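Local coordinates for protein STIV B116 (Sulfolobus turreted icosahedral virus, PDB 2J85) that probably binds DNA, as a small protein highly conserved among diverse crenarchaeal viruses, at residues K3-T7 and V71-N76. Sequence-based numbering, arbitrary orientation.
Sequences KVFLT and VEVKMN
Phe5 and Val73 make the centre of this contact: the CG1 methyl of Val73 lies over one face of the Phe5 ring, 3.7 Å from the ring centroid and 21° off the ring normal. The methyl is shifted from the middle toward the rim, so its shortest approach is to the ring's root, with Val73 CG1 3.4 Å from Phe5 CG. This is a CH-pi contact, and the two side chains reach from facing backbones and overlap flank to flank. Phe5 reaches it with CG anti to its own carbonyl carbon (chi1 -63°), which carries the ring across to residues 71-76. The other branch of Val73 serves a second neighbour: CG2 packs 3.9 Å from Thr7 CG2, while the Thr7 hydroxyl is hydrogen-bonded to the backbone oxygen of Ala9. Three more groups meet the Phe5 ring obliquely. The CG methylene of selenomethionine Met75 sits 3.7 Å from Phe5 CD1, the Lys74 carbonyl oxygen is 3.8 Å from Phe5 CZ, and Val71 CG1 makes a looser touch at 4.5 Å from Phe5 CE2. Strand 4-7 is an inner strand of the mixed sheet in this B116-like fold, parallel to both of its neighbours, 80-86 and 45-47; residues 71-76 belong to the connection from helix 52-62 to strand 80-86 and pack over one side of strand 4-7. Val4 and Leu6 point away from 71-76, and their side chains touch helix 29-41. Beyond Phe5 the contact turns polar. The Lys3 chain bends at its last torsion (chi4 91°), and NZ comes to 3.6 Å from Asn76 ND2, a proximity of two nitrogens and not a bond. The amide's other atom, Asn76 OD1, accepts a hydrogen bond from Lys16 NZ, and the carboxylate of Asp79 takes the backbone N-H groups of both Lys3 and Asn76, one on each oxygen.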
loop_
_atom_site.group_PDB
_atom_site.type_symbol
_atom_site.label_atom_id
_atom_site.label_comp_id
_atom_site.label_asym_id
_atom_site.label_seq_id
_atom_site.Cartn_x
_atom_site.Cartn_y
_atom_site.Cartn_z
ATOM N N LYS A 3 -16.818 -3.036 10.021
ATOM C CA LYS A 3 -15.642 -2.922 10.864
ATOM C C LYS A 3 -14.785 -1.707 10.470
ATOM O O LYS A 3 -14.855 -1.202 9.332
ATOM C CB LYS A 3 -14.810 -4.203 10.772
ATOM C CG LYS A 3 -15.653 -5.509 10.746
ATOM C CD LYS A 3 -14.833 -6.765 11.068
ATOM C CE LYS A 3 -15.366 -8.056 10.377
ATOM N NZ LYS A 3 -14.702 -8.269 9.038
ATOM N N VAL A 4 -13.994 -1.234 11.431
ATOM C CA VAL A 4 -13.008 -0.194 11.184
ATOM C C VAL A 4 -11.627 -0.655 11.661
ATOM O O VAL A 4 -11.341 -0.706 12.859
ATOM C CB VAL A 4 -13.394 1.111 11.867
ATOM C CG1 VAL A 4 -12.385 2.175 11.530
ATOM C CG2 VAL A 4 -14.803 1.528 11.457
ATOM N N PHE A 5 -10.761 -0.998 10.721
ATOM C CA PHE A 5 -9.434 -1.456 11.072
ATOM C C PHE A 5 -8.476 -0.298 11.360
ATOM O O PHE A 5 -8.363 0.647 10.570
ATOM C CB PHE A 5 -8.895 -2.329 9.947
ATOM C CG PHE A 5 -9.703 -3.582 9.718
ATOM C CD1 PHE A 5 -10.718 -3.611 8.761
ATOM C CD2 PHE A 5 -9.455 -4.718 10.457
ATOM C CE1 PHE A 5 -11.454 -4.773 8.535
ATOM C CE2 PHE A 5 -10.187 -5.892 10.233
ATOM C CZ PHE A 5 -11.185 -5.917 9.288
ATOM N N LEU A 6 -7.795 -0.368 12.499
ATOM C CA LEU A 6 -6.712 0.541 12.803
ATOM C C LEU A 6 -5.390 -0.104 12.374
ATOM O O LEU A 6 -5.005 -1.156 12.889
ATOM C CB LEU A 6 -6.688 0.842 14.292
ATOM C CG LEU A 6 -5.587 1.812 14.717
ATOM C CD1 LEU A 6 -5.877 3.204 14.097
ATOM C CD2 LEU A 6 -5.463 1.857 16.231
ATOM N N THR A 7 -4.698 0.534 11.431
ATOM C CA THR A 7 -3.485 -0.026 10.834
ATOM C C THR A 7 -2.403 1.038 10.734
ATOM O O THR A 7 -2.695 2.241 10.661
ATOM C CB THR A 7 -3.729 -0.575 9.388
ATOM O OG1 THR A 7 -3.971 0.514 8.501
ATOM C CG2 THR A 7 -4.920 -1.465 9.336
ATOM N N VAL A 71 -3.485 -8.982 13.568
ATOM C CA VAL A 71 -4.711 -9.294 12.874
ATOM C C VAL A 71 -4.290 -9.223 11.424
ATOM O O VAL A 71 -3.573 -8.305 11.031
ATOM C CB VAL A 71 -5.782 -8.185 13.138
ATOM C CG1 VAL A 71 -7.017 -8.348 12.223
ATOM C CG2 VAL A 71 -6.173 -8.152 14.597
ATOM N N GLU A 72 -4.700 -10.193 10.630
ATOM C CA GLU A 72 -4.576 -10.055 9.196
ATOM C C GLU A 72 -5.785 -9.245 8.764
ATOM O O GLU A 72 -6.914 -9.691 8.942
ATOM C CB GLU A 72 -4.551 -11.420 8.522
ATOM C CG GLU A 72 -4.132 -11.365 7.061
ATOM C CD GLU A 72 -4.258 -12.707 6.388
ATOM O OE1 GLU A 72 -5.335 -13.334 6.544
ATOM O OE2 GLU A 72 -3.281 -13.136 5.718
ATOM N N VAL A 73 -5.557 -8.038 8.255
ATOM C CA VAL A 73 -6.645 -7.163 7.844
ATOM C C VAL A 73 -7.161 -7.601 6.475
ATOM O O VAL A 73 -6.408 -7.688 5.513
ATOM C CB VAL A 73 -6.219 -5.669 7.838
ATOM C CG1 VAL A 73 -7.387 -4.762 7.454
ATOM C CG2 VAL A 73 -5.639 -5.266 9.211
ATOM N N LYS A 74 -8.444 -7.937 6.420
ATOM C CA LYS A 74 -9.127 -8.234 5.172
ATOM C C LYS A 74 -10.463 -7.504 5.179
ATOM O O LYS A 74 -11.349 -7.819 5.962
ATOM C CB LYS A 74 -9.330 -9.741 4.994
ATOM C CG LYS A 74 -8.062 -10.488 4.617
ATOM C CD LYS A 74 -7.718 -10.364 3.145
ATOM C CE LYS A 74 -6.337 -10.973 2.862
ATOM N NZ LYS A 74 -5.952 -10.986 1.401
HETATM N N MSE A 75 -10.593 -6.528 4.294
HETATM C CA MSE A 75 -11.737 -5.630 4.305
HETATM C C MSE A 75 -12.818 -6.071 3.331
HETATM O O MSE A 75 -12.544 -6.333 2.136
HETATM C CB MSE A 75 -11.309 -4.207 3.954
HETATM C CG MSE A 75 -10.723 -3.440 5.097
HETATM SE SE MSE A 75 -9.919 -1.773 4.430
HETATM C CE MSE A 75 -11.474 -0.739 3.867
ATOM N N ASN A 76 -14.040 -6.133 3.855
ATOM C CA ASN A 76 -15.232 -6.265 3.044
ATOM C C ASN A 76 -15.645 -4.905 2.526
ATOM O O ASN A 76 -15.083 -3.884 2.909
ATOM C CB ASN A 76 -16.360 -6.891 3.863
ATOM C CG ASN A 76 -16.003 -8.287 4.359
ATOM O OD1 ASN A 76 -15.753 -9.200 3.561
ATOM N ND2 ASN A 76 -15.951 -8.452 5.685
#